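Local coordinates for glycoside hydrolase family 16 protein (Akkermansia muciniphila, PDB 6T2N) that probably hydrolyses internal beta-galactosidic linkages of mucin O-glycans as an endo-acting O-glycanase of a gut bacterium, at residues A[256-268]-A[309-321]. Sequence-based numbering, arbitrary orientation.
Sequences ANGAGNPFRTPFY and QQAKQFDPETGLP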
ATOM      1  N   ALA A 256      -0.748 -25.568  -1.972  1.00 68.75           N
ATOM      2  CA  ALA A 256      -0.947 -27.042  -1.984  1.00 67.54           C
ATOM      3  C   ALA A 256      -2.075 -27.441  -2.926  1.00 71.03           C
ATOM      4  O   ALA A 256      -3.025 -26.593  -3.099  1.00 67.32           O
ATOM      5  CB  ALA A 256      -1.246 -27.540  -0.592  1.00 66.12           C
ATOM      6  N   ASN A 257      -1.949 -28.693  -3.451  1.00 75.96           N
ATOM      7  CA  ASN A 257      -2.851 -29.397  -4.424  1.00 79.09           C
ATOM      8  C   ASN A 257      -2.707 -28.672  -5.845  1.00 79.62           C
ATOM      9  O   ASN A 257      -1.681 -28.221  -6.430  1.00 79.33           O
ATOM     10  CB  ASN A 257      -4.276 -29.426  -3.867  1.00 81.97           C
ATOM     11  CG  ASN A 257      -4.267 -30.065  -2.496  1.00 85.04           C
ATOM     12  OD1 ASN A 257      -4.163 -31.294  -2.365  1.00 89.35           O
ATOM     13  ND2 ASN A 257      -4.329 -29.228  -1.476  1.00 80.89           N
ATOM     14  N   GLY A 258      -3.924 -28.247  -6.305  1.00 83.84           N
ATOM     15  CA  GLY A 258      -4.053 -27.204  -7.355  1.00 86.74           C
ATOM     16  C   GLY A 258      -3.815 -25.824  -6.771  1.00 83.66           C
ATOM     17  O   GLY A 258      -2.707 -25.262  -6.924  1.00 83.38           O
ATOM     18  N   ALA A 259      -4.785 -25.345  -6.011  1.00 83.33           N
ATOM     19  CA  ALA A 259      -4.892 -23.940  -5.580  1.00 84.30           C
ATOM     20  C   ALA A 259      -4.092 -23.008  -6.535  1.00 81.39           C
ATOM     21  O   ALA A 259      -4.717 -22.521  -7.461  1.00 76.95           O
ATOM     22  CB  ALA A 259      -4.482 -23.894  -4.123  1.00 88.12           C
ATOM     23  N   GLY A 260      -2.784 -22.769  -6.305  1.00 82.65           N
ATOM     24  CA  GLY A 260      -1.794 -22.166  -7.223  1.00 80.29           C
ATOM     25  C   GLY A 260      -1.537 -20.678  -6.983  1.00 77.88           C
ATOM     26  O   GLY A 260      -2.202 -19.855  -7.622  1.00 81.31           O
ATOM     27  N   ASN A 261      -0.564 -20.325  -6.145  1.00 73.42           N
ATOM     28  CA  ASN A 261       0.199 -19.034  -6.179  1.00 70.14           C
ATOM     29  C   ASN A 261      -0.653 -17.760  -6.172  1.00 69.31           C
ATOM     30  O   ASN A 261      -1.120 -17.302  -7.213  1.00 69.79           O
ATOM     31  CB  ASN A 261       1.157 -18.934  -7.364  1.00 67.11           C
ATOM     32  CG  ASN A 261       2.524 -18.553  -6.858  1.00 64.77           C
ATOM     33  OD1 ASN A 261       3.463 -19.372  -6.901  1.00 66.96           O
ATOM     34  ND2 ASN A 261       2.587 -17.387  -6.246  1.00 56.50           N
ATOM     35  N   PRO A 262      -0.749 -17.052  -5.022  1.00 66.43           N
ATOM     36  CA  PRO A 262      -1.447 -15.782  -4.971  1.00 64.50           C
ATOM     37  C   PRO A 262      -0.699 -14.620  -5.652  1.00 66.60           C
ATOM     38  O   PRO A 262      -1.340 -13.573  -5.908  1.00 73.62           O
ATOM     39  CB  PRO A 262      -1.523 -15.587  -3.459  1.00 61.12           C
ATOM     40  CG  PRO A 262      -0.231 -16.108  -2.964  1.00 59.35           C
ATOM     41  CD  PRO A 262      -0.144 -17.396  -3.726  1.00 63.78           C
ATOM     42  N   PHE A 263       0.596 -14.781  -5.929  1.00 62.66           N
ATOM     43  CA  PHE A 263       1.456 -13.701  -6.482  1.00 61.49           C
ATOM     44  C   PHE A 263       1.501 -13.714  -8.016  1.00 64.98           C
ATOM     45  O   PHE A 263       2.277 -12.935  -8.601  1.00 64.51           O
ATOM     46  CB  PHE A 263       2.844 -13.790  -5.847  1.00 60.40           C
ATOM     47  CG  PHE A 263       2.817 -13.391  -4.397  1.00 61.67           C
ATOM     48  CD1 PHE A 263       2.273 -12.157  -4.028  1.00 59.65           C
ATOM     49  CD2 PHE A 263       3.342 -14.217  -3.416  1.00 61.15           C
ATOM     50  CE1 PHE A 263       2.242 -11.759  -2.712  1.00 54.90           C
ATOM     51  CE2 PHE A 263       3.300 -13.823  -2.092  1.00 60.01           C
ATOM     52  CZ  PHE A 263       2.743 -12.596  -1.750  1.00 58.79           C
ATOM     53  N   ARG A 264       0.703 -14.567  -8.661  1.00 69.34           N
ATOM     54  CA  ARG A 264       0.524 -14.549 -10.144  1.00 70.24           C
ATOM     55  C   ARG A 264      -0.948 -14.209 -10.419  1.00 68.84           C
ATOM     56  O   ARG A 264      -1.542 -14.740 -11.339  1.00 72.14           O
ATOM     57  CB  ARG A 264       0.952 -15.886 -10.777  1.00 73.09           C
ATOM     58  CG  ARG A 264       2.337 -16.390 -10.367  1.00 72.58           C
ATOM     59  CD  ARG A 264       2.760 -17.705 -11.056  1.00 72.90           C
ATOM     60  NE  ARG A 264       4.219 -17.991 -11.002  1.00 70.77           N
ATOM     61  CZ  ARG A 264       4.786 -19.152 -10.622  1.00 69.86           C
ATOM     62  NH1 ARG A 264       4.029 -20.191 -10.288  1.00 69.33           N
ATOM     63  NH2 ARG A 264       6.119 -19.258 -10.549  1.00 68.30           N
ATOM     64  N   THR A 265      -1.532 -13.371  -9.591  1.00 66.89           N
ATOM     65  CA  THR A 265      -2.871 -12.801  -9.826  1.00 68.23           C
ATOM     66  C   THR A 265      -2.665 -11.304  -9.803  1.00 67.18           C
ATOM     67  O   THR A 265      -1.597 -10.853  -9.391  1.00 66.79           O
ATOM     68  CB  THR A 265      -3.890 -13.348  -8.816  1.00 68.81           C
ATOM     69  OG1 THR A 265      -3.650 -12.927  -7.464  1.00 62.80           O
ATOM     70  CG2 THR A 265      -3.888 -14.860  -8.883  1.00 72.05           C
ATOM     71  N   PRO A 266      -3.641 -10.508 -10.290  1.00 68.39           N
ATOM     72  CA  PRO A 266      -3.533  -9.050 -10.204  1.00 65.02           C
ATOM     73  C   PRO A 266      -3.700  -8.535  -8.766  1.00 60.77           C
ATOM     74  O   PRO A 266      -4.412  -9.124  -7.901  1.00 55.64           O
ATOM     75  CB  PRO A 266      -4.623  -8.567 -11.157  1.00 66.50           C
ATOM     76  CG  PRO A 266      -5.644  -9.672 -11.146  1.00 68.69           C
ATOM     77  CD  PRO A 266      -4.860 -10.954 -10.983  1.00 68.86           C
ATOM     78  N   PHE A 267      -2.999  -7.436  -8.531  1.00 60.98           N
ATOM     79  CA  PHE A 267      -2.895  -6.752  -7.213  1.00 62.00           C
ATOM     80  C   PHE A 267      -3.344  -5.286  -7.338  1.00 60.51           C
ATOM     81  O   PHE A 267      -2.942  -4.627  -8.329  1.00 62.03           O
ATOM     82  CB  PHE A 267      -1.448  -6.908  -6.735  1.00 60.94           C
ATOM     83  CG  PHE A 267      -1.204  -8.087  -5.841  1.00 57.97           C
ATOM     84  CD1 PHE A 267      -1.116  -9.347  -6.364  1.00 63.10           C
ATOM     85  CD2 PHE A 267      -1.077  -7.927  -4.482  1.00 57.94           C
ATOM     86  CE1 PHE A 267      -0.887 -10.440  -5.540  1.00 66.39           C
ATOM     87  CE2 PHE A 267      -0.845  -9.005  -3.653  1.00 61.23           C
ATOM     88  CZ  PHE A 267      -0.754 -10.270  -4.187  1.00 65.07           C
ATOM     89  N   TYR A 268      -4.134  -4.760  -6.395  1.00 61.54           N
ATOM     90  CA  TYR A 268      -4.504  -3.305  -6.434  1.00 62.79           C
ATOM     91  C   TYR A 268      -3.716  -2.542  -5.379  1.00 59.31           C
ATOM     92  O   TYR A 268      -3.170  -3.147  -4.450  1.00 60.06           O
ATOM     93  CB  TYR A 268      -6.003  -3.035  -6.365  1.00 62.14           C
ATOM     94  CG  TYR A 268      -6.619  -3.517  -5.096  1.00 62.91           C
ATOM     95  CD1 TYR A 268      -6.566  -2.723  -3.973  1.00 63.95           C
ATOM     96  CD2 TYR A 268      -7.199  -4.780  -5.003  1.00 68.17           C
ATOM     97  CE1 TYR A 268      -7.122  -3.147  -2.779  1.00 68.97           C
ATOM     98  CE2 TYR A 268      -7.731  -5.243  -3.804  1.00 67.59           C
ATOM     99  CZ  TYR A 268      -7.690  -4.415  -2.688  1.00 68.90           C
ATOM    100  OH  TYR A 268      -8.196  -4.777  -1.470  1.00 66.18           O
ATOM    101  N   GLN A 309       3.374 -10.286 -21.590  1.00 85.34           N
ATOM    102  CA  GLN A 309       3.368 -11.676 -22.137  1.00 90.63           C
ATOM    103  C   GLN A 309       2.973 -12.682 -21.030  1.00 86.46           C
ATOM    104  O   GLN A 309       1.964 -13.447 -21.226  1.00 82.37           O
ATOM    105  CB  GLN A 309       4.768 -11.973 -22.686  1.00 95.78           C
ATOM    106  CG  GLN A 309       4.853 -13.068 -23.737  1.00101.45           C
ATOM    107  CD  GLN A 309       5.457 -12.541 -25.017  1.00108.34           C
ATOM    108  OE1 GLN A 309       6.131 -11.503 -25.040  1.00108.05           O
ATOM    109  NE2 GLN A 309       5.235 -13.274 -26.099  1.00112.92           N
ATOM    110  N   GLN A 310       3.738 -12.695 -19.921  1.00 82.35           N
ATOM    111  CA  GLN A 310       3.569 -13.672 -18.809  1.00 83.69           C
ATOM    112  C   GLN A 310       2.129 -13.548 -18.260  1.00 88.04           C
ATOM    113  O   GLN A 310       1.551 -14.602 -17.915  1.00 94.43           O
ATOM    114  CB  GLN A 310       4.666 -13.539 -17.720  1.00 81.18           C
ATOM    115  CG  GLN A 310       6.127 -13.977 -18.119  1.00 81.38           C
ATOM    116  CD  GLN A 310       7.102 -13.607 -16.911  1.00 81.21           C
ATOM    117  OE1 GLN A 310       6.783 -13.505 -15.725  1.00 80.48           O
ATOM    118  NE2 GLN A 310       8.310 -13.345 -17.222  1.00 78.60           N
ATOM    119  N   ALA A 311       1.532 -12.343 -18.236  1.00 87.69           N
ATOM    120  CA  ALA A 311       0.233 -12.018 -17.583  1.00 88.04           C
ATOM    121  C   ALA A 311      -0.926 -12.827 -18.178  1.00 90.27           C
ATOM    122  O   ALA A 311      -1.726 -13.433 -17.435  1.00 82.29           O
ATOM    123  CB  ALA A 311      -0.030 -10.535 -17.753  1.00 91.20           C
ATOM    124  N   LYS A 312      -1.012 -12.775 -19.503  1.00 99.79           N
ATOM    125  CA  LYS A 312      -2.064 -13.412 -20.332  1.00106.76           C
ATOM    126  C   LYS A 312      -2.027 -14.935 -20.133  1.00102.23           C
ATOM    127  O   LYS A 312      -3.033 -15.589 -20.478  1.00 95.91           O
ATOM    128  CB  LYS A 312      -1.855 -13.002 -21.800  1.00117.12           C
ATOM    129  CG  LYS A 312      -1.982 -11.501 -22.098  1.00120.05           C
ATOM    130  CD  LYS A 312      -3.412 -10.998 -22.245  1.00122.74           C
ATOM    131  CE  LYS A 312      -4.049 -11.403 -23.563  1.00129.08           C
ATOM    132  NZ  LYS A 312      -5.496 -11.687 -23.404  1.00130.47           N
ATOM    133  N   GLN A 313      -0.935 -15.473 -19.567  1.00100.10           N
ATOM    134  CA  GLN A 313      -0.706 -16.942 -19.446  1.00102.16           C
ATOM    135  C   GLN A 313      -0.897 -17.440 -17.995  1.00 94.63           C
ATOM    136  O   GLN A 313      -0.285 -18.467 -17.650  1.00 99.64           O
ATOM    137  CB  GLN A 313       0.639 -17.311 -20.108  1.00105.70           C
ATOM    138  CG  GLN A 313       1.910 -17.219 -19.250  1.00103.05           C
ATOM    139  CD  GLN A 313       3.174 -17.338 -20.086  1.00102.05           C
ATOM    140  OE1 GLN A 313       3.097 -17.309 -21.311  1.00 97.89           O
ATOM    141  NE2 GLN A 313       4.358 -17.461 -19.446  1.00 98.22           N
ATOM    142  N   PHE A 314      -1.802 -16.842 -17.215  1.00 85.45           N
ATOM    143  CA  PHE A 314      -2.209 -17.355 -15.882  1.00 81.09           C
ATOM    144  C   PHE A 314      -3.658 -17.031 -15.561  1.00 80.82           C
ATOM    145  O   PHE A 314      -4.017 -15.859 -15.686  1.00 81.31           O
ATOM    146  CB  PHE A 314      -1.399 -16.709 -14.770  1.00 78.22           C
ATOM    147  CG  PHE A 314       0.041 -17.104 -14.785  1.00 77.38           C
ATOM    148  CD1 PHE A 314       0.420 -18.357 -14.342  1.00 83.30           C
ATOM    149  CD2 PHE A 314       0.998 -16.257 -15.282  1.00 76.21           C
ATOM    150  CE1 PHE A 314       1.746 -18.759 -14.395  1.00 84.89           C
ATOM    151  CE2 PHE A 314       2.324 -16.638 -15.302  1.00 79.62           C
ATOM    152  CZ  PHE A 314       2.703 -17.890 -14.868  1.00 82.57           C
ATOM    153  N   ASP A 315      -4.415 -18.012 -15.071  1.00 84.78           N
ATOM    154  CA  ASP A 315      -5.818 -17.817 -14.626  1.00 90.42           C
ATOM    155  C   ASP A 315      -5.754 -16.745 -13.535  1.00 92.08           C
ATOM    156  O   ASP A 315      -5.227 -16.991 -12.453  1.00 98.62           O
ATOM    157  CB  ASP A 315      -6.465 -19.148 -14.208  1.00 91.46           C
ATOM    158  CG  ASP A 315      -7.820 -19.041 -13.508  1.00 94.37           C
ATOM    159  OD1 ASP A 315      -8.393 -17.884 -13.425  1.00 94.37           O
ATOM    160  OD2 ASP A 315      -8.299 -20.106 -13.017  1.00 93.07           O
ATOM    161  N   PRO A 316      -6.192 -15.490 -13.769  1.00 90.98           N
ATOM    162  CA  PRO A 316      -6.001 -14.475 -12.747  1.00 87.34           C
ATOM    163  C   PRO A 316      -6.744 -14.867 -11.456  1.00 86.02           C
ATOM    164  O   PRO A 316      -6.308 -14.440 -10.423  1.00 85.08           O
ATOM    165  CB  PRO A 316      -6.466 -13.165 -13.415  1.00 88.91           C
ATOM    166  CG  PRO A 316      -7.367 -13.612 -14.555  1.00 92.77           C
ATOM    167  CD  PRO A 316      -6.839 -14.966 -14.982  1.00 94.09           C
ATOM    168  N   GLU A 317      -7.792 -15.699 -11.497  1.00 88.70           N
ATOM    169  CA  GLU A 317      -8.595 -15.994 -10.269  1.00 89.38           C
ATOM    170  C   GLU A 317      -7.771 -16.916  -9.321  1.00 86.23           C
ATOM    171  O   GLU A 317      -8.140 -17.004  -8.100  1.00 84.72           O
ATOM    172  CB  GLU A 317      -9.992 -16.470 -10.708  1.00 95.28           C
ATOM    173  CG  GLU A 317     -11.127 -16.363  -9.675  1.00100.32           C
ATOM    174  CD  GLU A 317     -12.164 -17.498  -9.819  1.00113.14           C
ATOM    175  OE1 GLU A 317     -12.038 -18.556  -9.095  1.00107.14           O
ATOM    176  OE2 GLU A 317     -13.085 -17.378 -10.699  1.00118.54           O
ATOM    177  N   THR A 318      -6.656 -17.520  -9.793  1.00 81.80           N
ATOM    178  CA  THR A 318      -5.932 -18.635  -9.089  1.00 77.67           C
ATOM    179  C   THR A 318      -4.397 -18.589  -9.217  1.00 75.79           C
ATOM    180  O   THR A 318      -3.754 -19.169  -8.341  1.00 75.50           O
ATOM    181  CB  THR A 318      -6.314 -20.038  -9.585  1.00 77.29           C
ATOM    182  OG1 THR A 318      -5.739 -20.219 -10.883  1.00 78.02           O
ATOM    183  CG2 THR A 318      -7.804 -20.295  -9.635  1.00 78.58           C
ATOM    184  N   GLY A 319      -3.816 -18.032 -10.281  1.00 74.74           N
ATOM    185  CA  GLY A 319      -2.352 -17.997 -10.458  1.00 71.84           C
ATOM    186  C   GLY A 319      -1.782 -19.252 -11.096  1.00 75.88           C
ATOM    187  O   GLY A 319      -0.568 -19.252 -11.329  1.00 77.68           O
ATOM    188  N   LEU A 320      -2.575 -20.281 -11.422  1.00 80.64           N
ATOM    189  CA  LEU A 320      -2.081 -21.495 -12.167  1.00 84.85           C
ATOM    190  C   LEU A 320      -1.783 -21.165 -13.635  1.00 89.22           C
ATOM    191  O   LEU A 320      -2.416 -20.281 -14.221  1.00 89.12           O
ATOM    192  CB  LEU A 320      -3.142 -22.600 -12.123  1.00 85.08           C
ATOM    193  CG  LEU A 320      -3.515 -23.090 -10.730  1.00 84.47           C
ATOM    194  CD1 LEU A 320      -4.823 -23.883 -10.752  1.00 85.31           C
ATOM    195  CD2 LEU A 320      -2.366 -23.896 -10.139  1.00 85.25           C
ATOM    196  N   PRO A 321      -0.848 -21.873 -14.317  1.00 94.45           N
ATOM    197  CA  PRO A 321      -0.804 -21.828 -15.783  1.00 93.95           C
ATOM    198  C   PRO A 321      -2.214 -22.182 -16.352  1.00 95.46           C
ATOM    199  O   PRO A 321      -3.088 -21.364 -16.286  1.00 90.37           O
ATOM    200  CB  PRO A 321       0.351 -22.818 -16.109  1.00 95.19           C
ATOM    201  CG  PRO A 321       1.266 -22.773 -14.885  1.00 92.21           C
ATOM    202  CD  PRO A 321       0.273 -22.662 -13.741  1.00 94.31           C
TER
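One face of the F314 ring is covered by the aliphatic part of R264, while the backbone carbon C of L320 lies in plane at the ring's edge. R264 CD makes a CH-pi contact over that face, 4.0 Å from the ring centroid, with R264 CB also above it but displaced toward the rim. The extended chain from CG to NE (chi2 -178°) takes the arginine across the phenyl ring and on beyond it. The guanidinium plane is tilted by only 10° from that of the ring, but the contact over the face is made by CD and not by the guanidinium; R264 NH2 donates a hydrogen bond to K233 O. In this GH16 enzyme, whose family fold is a beta-jelly-roll sandwich, the contact joins the C-terminal tail after helix 305-311 to the loop entering strand 267-275. The tail folds back on itself through an Asx turn, with D315 OD1 accepting from E317 N (3.0 Å), and an ST turn in which T318 OG1 receives a nearly straight bond from L320 N (172°). No hydrogen bond is modelled between the two segments, although the peptides of G260 and T318 are doubtful in the model. P266 CD meets P316 CB at 3.7 Å.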